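Local coordinates for protein PHOX (Pseudomonas fluorescens, PDB 4A9V) that hydrolyses phosphate monoesters as an alkaline phosphatase, catalysing phosphotransfer with a complex iron-calcium cofactor held in a beta-propeller, at residues S72-P77 against L84-N89; G101-S106 against E224-P229; A156-M161 against F361-E366. All blocks are in the same frame, centred on the assembly; numbering follows the deposited sequence.

Contact 1 of 3, residues S72-P77 against L84-N89; sequences SLFEFP and LMAINN. With EDO (1,2-ethanediol), chain O.
Phe-74 and Leu-84 are locked together by a pair of backbone bonds. Phe-74 N gives an almost straight bond to Leu-84 O (2.7 Å, 174° at the hydrogen), and Leu-84 N returns one to Phe-74 O at 3.0 Å. The same Leu-84 O lies in the plane of the Phe-74 ring, at its edge, 3.9 Å from CD1. Two residues along, Ser-72 and Ala-86 exchange a second pair, with Ala-86 N 2.9 Å from Ser-72 O. Leu-73 and Met-85, between these, form the non-hydrogen-bonded pair, and here CA-H groups approach the carbonyls instead: Met-85 CA stands 3.2 Å from Ser-72 O. This alternation is the signature of an antiparallel beta hairpin, strands 68-76 and 82-89, which are the first two strands of a four-stranded antiparallel sheet in the propeller.

Side chains alternate between the two faces accordingly. On one face Leu-73, its CG anti to the backbone N (chi1 -179°), brings CD1 to 4.2 Å from Met-85 CG. On the other, the Phe-74 ring reaches alongside Ala-86, CE1 4.4 Å from its CB, at an oblique angle. Near the turn, Leu-84 CD2 lies 4.3 Å from Phe-76 CD2, at the edge of that ring.

A second shell surrounds these groups. Tyr-189 touches Ser-72, Phe-74 and Ala-86 on their shared face, Lys-183 makes a cation-pi contact with Phe-74 and also bonds Leu-73 O, and Asn-181 ND2 satisfies the buried Ser-72 OG. Strand 118-127 continues the sheet beyond Met-85 through Ile-122. On the outer side of strand 68-76, a 1,2-ethanediol molecule, probably from the crystallisation liquor, takes a bond from Glu-75 N through its O1.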
# COMPACT_ATOMS: atom_id res chain seq x y z
N SER A 72 -5.62 3.25 8.15
CA SER A 72 -6.19 4.56 8.42
C SER A 72 -6.86 4.58 9.79
O SER A 72 -7.42 3.57 10.24
CB SER A 72 -7.25 4.92 7.37
OG SER A 72 -6.69 5.13 6.08
N LEU A 73 -6.90 5.77 10.38
CA LEU A 73 -7.61 6.02 11.62
C LEU A 73 -8.83 6.90 11.33
O LEU A 73 -8.73 7.91 10.62
CB LEU A 73 -6.67 6.69 12.63
CG LEU A 73 -7.27 7.00 14.00
CD1 LEU A 73 -6.22 6.91 15.09
CD2 LEU A 73 -7.94 8.36 14.03
N PHE A 74 -9.96 6.51 11.91
CA PHE A 74 -11.22 7.22 11.78
C PHE A 74 -11.64 7.74 13.14
O PHE A 74 -11.87 6.98 14.07
CB PHE A 74 -12.31 6.27 11.25
CG PHE A 74 -12.06 5.78 9.85
CD1 PHE A 74 -11.20 4.72 9.60
CD2 PHE A 74 -12.67 6.40 8.77
CE1 PHE A 74 -10.94 4.31 8.31
CE2 PHE A 74 -12.41 5.99 7.47
CZ PHE A 74 -11.55 4.95 7.24
N GLU A 75 -11.76 9.06 13.26
CA GLU A 75 -12.37 9.72 14.42
C GLU A 75 -13.71 9.08 14.73
O GLU A 75 -14.49 8.88 13.82
CB GLU A 75 -12.61 11.19 14.09
CG GLU A 75 -11.35 12.03 14.01
CD GLU A 75 -11.57 13.35 13.29
OE1 GLU A 75 -12.18 14.26 13.89
OE2 GLU A 75 -11.12 13.48 12.13
N PHE A 76 -14.00 8.83 15.99
CA PHE A 76 -15.29 8.28 16.36
C PHE A 76 -16.27 9.42 16.62
O PHE A 76 -16.05 10.23 17.50
CB PHE A 76 -15.14 7.41 17.61
CG PHE A 76 -16.24 6.41 17.78
CD1 PHE A 76 -17.48 6.81 18.25
CD2 PHE A 76 -16.07 5.09 17.41
CE1 PHE A 76 -18.53 5.91 18.34
CE2 PHE A 76 -17.10 4.18 17.51
CZ PHE A 76 -18.33 4.59 18.00
N PRO A 77 -17.32 9.55 15.78
CA PRO A 77 -18.22 10.68 15.96
C PRO A 77 -18.77 10.77 17.39
O PRO A 77 -19.23 9.78 17.94
CB PRO A 77 -19.34 10.40 14.95
CG PRO A 77 -18.66 9.60 13.88
CD PRO A 77 -17.70 8.72 14.63
N LEU A 84 -11.63 4.33 15.40
CA LEU A 84 -11.45 3.05 14.74
C LEU A 84 -10.21 3.12 13.86
O LEU A 84 -9.92 4.15 13.26
CB LEU A 84 -12.67 2.67 13.88
CG LEU A 84 -14.01 2.62 14.61
CD1 LEU A 84 -15.06 2.09 13.64
CD2 LEU A 84 -13.94 1.74 15.85
N MET A 85 -9.51 2.00 13.75
CA MET A 85 -8.44 1.87 12.77
C MET A 85 -8.75 0.69 11.87
O MET A 85 -9.18 -0.36 12.34
CB MET A 85 -7.11 1.66 13.47
CG MET A 85 -6.69 2.86 14.29
SD MET A 85 -5.11 2.68 15.15
CE MET A 85 -3.95 2.78 13.79
N ALA A 86 -8.57 0.88 10.57
CA ALA A 86 -8.65 -0.21 9.62
C ALA A 86 -7.24 -0.45 9.10
O ALA A 86 -6.58 0.49 8.63
CB ALA A 86 -9.58 0.16 8.47
N ILE A 87 -6.77 -1.68 9.26
CA ILE A 87 -5.37 -2.01 9.05
C ILE A 87 -5.28 -3.21 8.11
O ILE A 87 -5.86 -4.27 8.36
CB ILE A 87 -4.68 -2.35 10.38
CG1 ILE A 87 -4.75 -1.17 11.36
CG2 ILE A 87 -3.24 -2.77 10.13
CD1 ILE A 87 -4.73 -1.59 12.82
N ASN A 88 -4.55 -3.04 7.01
CA ASN A 88 -4.36 -4.10 6.05
C ASN A 88 -3.46 -5.18 6.61
O ASN A 88 -2.49 -4.89 7.32
CB ASN A 88 -3.71 -3.57 4.79
CG ASN A 88 -4.64 -2.70 3.97
OD1 ASN A 88 -5.83 -2.57 4.25
ND2 ASN A 88 -4.09 -2.15 2.90
N ASN A 89 -3.69 -6.41 6.13
CA ASN A 89 -2.84 -7.55 6.41
C ASN A 89 -2.43 -8.16 5.08
O ASN A 89 -3.27 -8.72 4.37
CB ASN A 89 -3.63 -8.56 7.25
CG ASN A 89 -4.03 -8.00 8.60
OD1 ASN A 89 -5.21 -7.86 8.90
ND2 ASN A 89 -3.03 -7.67 9.41
C1 EDO O . -12.41 11.03 10.84
O1 EDO O . -10.95 10.73 11.22
C2 EDO O . -12.77 10.21 9.59
O2 EDO O . -14.17 9.86 9.64

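Contact 2 of 3, residues G101-S106 against E224-P229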
# COMPACT_ATOMS: atom_id res chain seq x y z
N GLY A 101 6.75 -24.84 9.58
CA GLY A 101 7.56 -23.76 9.04
C GLY A 101 7.73 -23.75 7.53
O GLY A 101 8.57 -23.02 7.02
N GLY A 102 6.92 -24.52 6.81
CA GLY A 102 7.06 -24.66 5.37
C GLY A 102 5.77 -24.41 4.60
O GLY A 102 4.86 -23.71 5.07
N MET A 103 5.72 -24.93 3.38
CA MET A 103 4.57 -24.73 2.50
C MET A 103 3.31 -25.32 3.10
O MET A 103 3.36 -26.32 3.80
CB MET A 103 4.83 -25.37 1.14
CG MET A 103 5.97 -24.70 0.38
SD MET A 103 5.54 -23.01 -0.07
CE MET A 103 7.11 -22.42 -0.70
N PRO A 104 2.14 -24.80 2.69
CA PRO A 104 0.89 -25.39 3.13
C PRO A 104 0.81 -26.88 2.78
O PRO A 104 1.23 -27.29 1.69
CB PRO A 104 -0.16 -24.60 2.34
CG PRO A 104 0.48 -23.27 2.11
CD PRO A 104 1.94 -23.57 1.91
N GLN A 105 0.27 -27.68 3.70
CA GLN A 105 0.22 -29.13 3.54
C GLN A 105 -1.20 -29.66 3.36
O GLN A 105 -1.41 -30.87 3.31
CB GLN A 105 0.84 -29.81 4.76
CG GLN A 105 2.30 -29.48 4.93
CD GLN A 105 2.94 -30.18 6.11
OE1 GLN A 105 2.26 -30.78 6.95
NE2 GLN A 105 4.24 -30.01 6.23
N SER A 106 -2.18 -28.77 3.46
CA SER A 106 -3.57 -29.20 3.52
C SER A 106 -4.47 -28.04 3.15
O SER A 106 -4.06 -26.88 3.19
CB SER A 106 -3.91 -29.66 4.93
OG SER A 106 -3.86 -28.57 5.84
N GLU A 224 5.72 -19.01 -4.92
CA GLU A 224 6.00 -19.69 -3.66
C GLU A 224 4.88 -19.45 -2.65
O GLU A 224 5.11 -19.43 -1.44
CB GLU A 224 7.35 -19.24 -3.09
CG GLU A 224 8.52 -19.56 -4.02
CD GLU A 224 9.85 -19.03 -3.52
OE1 GLU A 224 9.91 -18.52 -2.38
OE2 GLU A 224 10.86 -19.19 -4.24
N ILE A 225 3.64 -19.45 -3.14
CA ILE A 225 2.46 -19.38 -2.28
C ILE A 225 1.81 -20.77 -2.14
O ILE A 225 1.53 -21.22 -1.02
CB ILE A 225 1.45 -18.34 -2.82
CG1 ILE A 225 2.08 -16.95 -2.87
CG2 ILE A 225 0.19 -18.33 -1.97
CD1 ILE A 225 2.67 -16.48 -1.56
N ASN A 226 1.56 -21.43 -3.27
CA ASN A 226 1.18 -22.84 -3.28
C ASN A 226 -0.07 -23.11 -2.46
O ASN A 226 -0.16 -24.07 -1.68
CB ASN A 226 2.38 -23.69 -2.86
CG ASN A 226 3.53 -23.57 -3.84
OD1 ASN A 226 3.32 -23.45 -5.04
ND2 ASN A 226 4.75 -23.46 -3.32
N TRP A 227 -1.11 -22.33 -2.77
CA TRP A 227 -2.47 -22.62 -2.32
C TRP A 227 -3.19 -23.55 -3.26
O TRP A 227 -4.00 -24.37 -2.83
CB TRP A 227 -3.26 -21.32 -2.21
CG TRP A 227 -2.76 -20.39 -1.15
CD1 TRP A 227 -1.82 -20.65 -0.15
CD2 TRP A 227 -3.21 -19.03 -0.92
NE1 TRP A 227 -1.67 -19.56 0.66
CE2 TRP A 227 -2.42 -18.53 0.20
CE3 TRP A 227 -4.02 -18.15 -1.61
CZ2 TRP A 227 -2.53 -17.22 0.65
CZ3 TRP A 227 -4.13 -16.85 -1.16
CH2 TRP A 227 -3.40 -16.39 -0.06
N HIS A 228 -2.92 -23.42 -4.56
CA HIS A 228 -3.68 -24.14 -5.58
C HIS A 228 -3.67 -25.65 -5.50
O HIS A 228 -4.62 -26.28 -5.94
CB HIS A 228 -3.27 -23.67 -6.97
CG HIS A 228 -1.83 -23.95 -7.31
ND1 HIS A 228 -0.82 -23.13 -6.92
CD2 HIS A 228 -1.24 -24.98 -8.02
CE1 HIS A 228 0.35 -23.66 -7.31
NE2 HIS A 228 0.10 -24.79 -7.99
N PRO A 229 -2.65 -26.27 -4.86
CA PRO A 229 -2.71 -27.73 -4.75
C PRO A 229 -3.79 -28.21 -3.78
O PRO A 229 -4.18 -29.38 -3.84
CB PRO A 229 -1.32 -28.11 -4.25
CG PRO A 229 -0.44 -26.99 -4.68
CD PRO A 229 -1.30 -25.77 -4.53
O HOH W 1 1.65 -26.04 -0.73
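Met-103 reaches Asn-226 and Glu-224 with a side chain that is bent early and then runs straight. From CB, which points toward 224-229, CG comes within 4.1 Å of Asn-226 ND2. With chi2 at -66° the chain folds at the CB-CG bond and brings SD to 3.4 Å from the same nitrogen, where the amide N-H makes a weak hydrogen bond to sulfur. The terminal CE goes further, to 3.7 Å from Glu-224 O and 4.0 Å from Glu-224 CB, so a single thioether meets both an amide and a peptide carbonyl.

The contact joins two irregular loops: 101-106 links helix 94-97 to helix 107-115, with Ser-106 as the N-cap of the latter, while 224-229 belongs to the long connection after helix 211-216.

Pro-104, next in the chain, lies against Ile-225 and Trp-227. Its CD sits 3.8 Å from Ile-225 O, and its CG approaches the edge of the Trp-227 indole at CD1, 4.2 Å away. An alanine in place of Pro-104 lacks CG and CD, and is likely to open a gap at the Trp-227 CD1 edge and let the backbone here move more freely. A water bridges the backbones, donating to both Pro-104 O and Asn-226 O. Tyr-94 of helix 94-97 touches Met-103 and Pro-104 and bonds Ile-225 O, and helix 107-115 packs against the indole through Val-110, Ala-113 and Leu-114.

Contact 3 of 3, residues A156-M161 against F361-E366. With EDO (1,2-ethanediol), chain H.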
# COMPACT_ATOMS: atom_id res chain seq x y z
N ALA A 156 -18.86 -5.41 -12.89
CA ALA A 156 -19.72 -6.34 -12.16
C ALA A 156 -20.65 -7.06 -13.13
O ALA A 156 -21.26 -6.44 -14.00
CB ALA A 156 -20.54 -5.60 -11.11
N GLY A 157 -20.71 -8.38 -13.02
CA GLY A 157 -21.62 -9.17 -13.84
C GLY A 157 -21.09 -9.49 -15.23
O GLY A 157 -21.78 -10.13 -16.02
N HIS A 158 -19.88 -9.06 -15.55
CA HIS A 158 -19.31 -9.34 -16.86
C HIS A 158 -19.00 -10.81 -17.00
O HIS A 158 -18.65 -11.47 -16.03
CB HIS A 158 -18.05 -8.52 -17.08
CG HIS A 158 -17.61 -8.47 -18.52
ND1 HIS A 158 -16.73 -9.35 -19.04
CD2 HIS A 158 -17.99 -7.63 -19.56
CE1 HIS A 158 -16.53 -9.06 -20.34
NE2 HIS A 158 -17.32 -8.01 -20.66
N GLU A 159 -19.01 -11.30 -18.24
CA GLU A 159 -18.61 -12.68 -18.52
C GLU A 159 -17.25 -13.03 -17.91
O GLU A 159 -17.07 -14.13 -17.37
CB GLU A 159 -18.57 -12.91 -20.03
CG GLU A 159 -19.95 -13.15 -20.64
CD GLU A 159 -20.70 -14.29 -19.99
OE1 GLU A 159 -20.27 -15.45 -20.14
OE2 GLU A 159 -21.83 -14.04 -19.50
N LEU A 160 -16.29 -12.11 -17.98
CA LEU A 160 -14.94 -12.38 -17.47
C LEU A 160 -14.88 -12.49 -15.95
O LEU A 160 -13.86 -12.90 -15.39
CB LEU A 160 -13.97 -11.29 -17.92
CG LEU A 160 -13.60 -11.30 -19.40
CD1 LEU A 160 -12.77 -10.07 -19.74
CD2 LEU A 160 -12.86 -12.58 -19.76
N MET A 161 -15.96 -12.09 -15.28
CA MET A 161 -16.02 -12.08 -13.83
C MET A 161 -16.85 -13.23 -13.27
O MET A 161 -17.07 -13.32 -12.07
CB MET A 161 -16.58 -10.75 -13.32
CG MET A 161 -15.81 -9.54 -13.81
SD MET A 161 -14.15 -9.41 -13.09
CE MET A 161 -14.55 -8.60 -11.55
N PHE A 361 -10.47 -4.74 -26.85
CA PHE A 361 -11.40 -4.41 -25.77
C PHE A 361 -12.83 -4.36 -26.31
O PHE A 361 -13.16 -3.54 -27.15
CB PHE A 361 -11.04 -3.06 -25.15
CG PHE A 361 -9.61 -2.97 -24.70
CD1 PHE A 361 -8.63 -2.55 -25.58
CD2 PHE A 361 -9.24 -3.37 -23.43
CE1 PHE A 361 -7.31 -2.54 -25.20
CE2 PHE A 361 -7.92 -3.31 -23.03
CZ PHE A 361 -6.95 -2.93 -23.93
N ALA A 362 -13.66 -5.29 -25.85
CA ALA A 362 -15.02 -5.41 -26.37
C ALA A 362 -15.93 -4.31 -25.82
O ALA A 362 -16.94 -3.97 -26.43
CB ALA A 362 -15.59 -6.78 -26.04
N ASP A 363 -15.62 -3.86 -24.61
CA ASP A 363 -16.52 -3.00 -23.86
C ASP A 363 -15.75 -2.38 -22.70
O ASP A 363 -14.57 -2.66 -22.52
CB ASP A 363 -17.73 -3.79 -23.35
CG ASP A 363 -17.32 -5.03 -22.58
OD1 ASP A 363 -16.32 -4.99 -21.85
OD2 ASP A 363 -18.01 -6.07 -22.70
N GLN A 364 -16.39 -1.49 -21.96
CA GLN A 364 -15.72 -0.75 -20.90
C GLN A 364 -15.32 -1.68 -19.75
O GLN A 364 -14.28 -1.48 -19.14
CB GLN A 364 -16.60 0.39 -20.40
CG GLN A 364 -15.97 1.21 -19.28
CD GLN A 364 -14.69 1.92 -19.70
OE1 GLN A 364 -14.34 1.97 -20.88
NE2 GLN A 364 -14.03 2.54 -18.73
N ALA A 365 -16.09 -2.73 -19.50
CA ALA A 365 -15.70 -3.69 -18.47
C ALA A 365 -14.32 -4.26 -18.75
O ALA A 365 -13.49 -4.38 -17.85
CB ALA A 365 -16.73 -4.81 -18.38
N GLU A 366 -14.07 -4.64 -20.00
CA GLU A 366 -12.77 -5.19 -20.37
C GLU A 366 -11.63 -4.18 -20.25
O GLU A 366 -10.51 -4.54 -19.89
CB GLU A 366 -12.82 -5.77 -21.78
CG GLU A 366 -13.73 -6.98 -21.87
CD GLU A 366 -13.59 -7.76 -23.16
OE1 GLU A 366 -12.77 -7.39 -24.03
OE2 GLU A 366 -14.24 -8.82 -23.26
C1 EDO H . -17.43 4.36 -14.96
O1 EDO H . -18.44 5.38 -15.16
C2 EDO H . -16.80 4.01 -16.30
O2 EDO H . -15.76 3.02 -16.14
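The capped N-terminus of helix 364-369 is the element that meets the loop carrying His-158, which runs into a short 3-10 turn at 159-161. Asp-363 is the N-cap: its OD1 accepts Glu-366 N at 2.9 Å, nearly along the C-O axis, while OD2 takes the bond from His-158 NE2, also 2.9 Å, on its syn lone pair. The acceptor lies in the imidazole plane, but the carboxylate is turned almost perpendicular to the ring, with 86° between the planes. Both oxygens of one side chain are therefore used, one for the helix and one for the loop.

On the loop side the ring is fixed from its other nitrogen, since ND1 accepts Leu-160 N in a nearly straight bond, 173° at the hydrogen, though tilted from the ring plane. His-158 CG, anti to the backbone N (chi1 -165°), extends the imidazole across to the helix, where CD2 presses on Ala-365 CB at 3.3 Å. Glu-366 OE2 comes to the ring edge, 3.7 Å from CE1, and Leu-160 CD1 crosses the Glu-366 chain at CG, 3.9 Å away. Glu-366 OE1 accepts a hydrogen bond from Ala-362 N, met from above the carboxylate plane.

With ND1 accepting and NE2 donating, the bonding fits a neutral imidazole protonated at NE2, and the Asp-363 carboxylate, and more weakly Glu-366, would probably polarise the N-H.

Overall arrangement
The three contacts occupy well-separated parts of one propeller chain, their centres 32 to 33 Å apart and none touching another. Contact 1 is local, a hairpin whose strands 68-76 and 82-89 are neighbours in a single sheet, and it closes before the other two open. Contacts 2 and 3 are distant in sequence and lie further from the chain centre; their segments alternate, 101-106, 156-161, 224-229 and 361-366, so the two connections cross along the chain. Contacts 1 and 2 come nearest, about 9 Å between closest atoms. Together they illustrate how a propeller combines sheet pairing within its body with loop and helix contacts farther from the centre, all away from the metal-binding site.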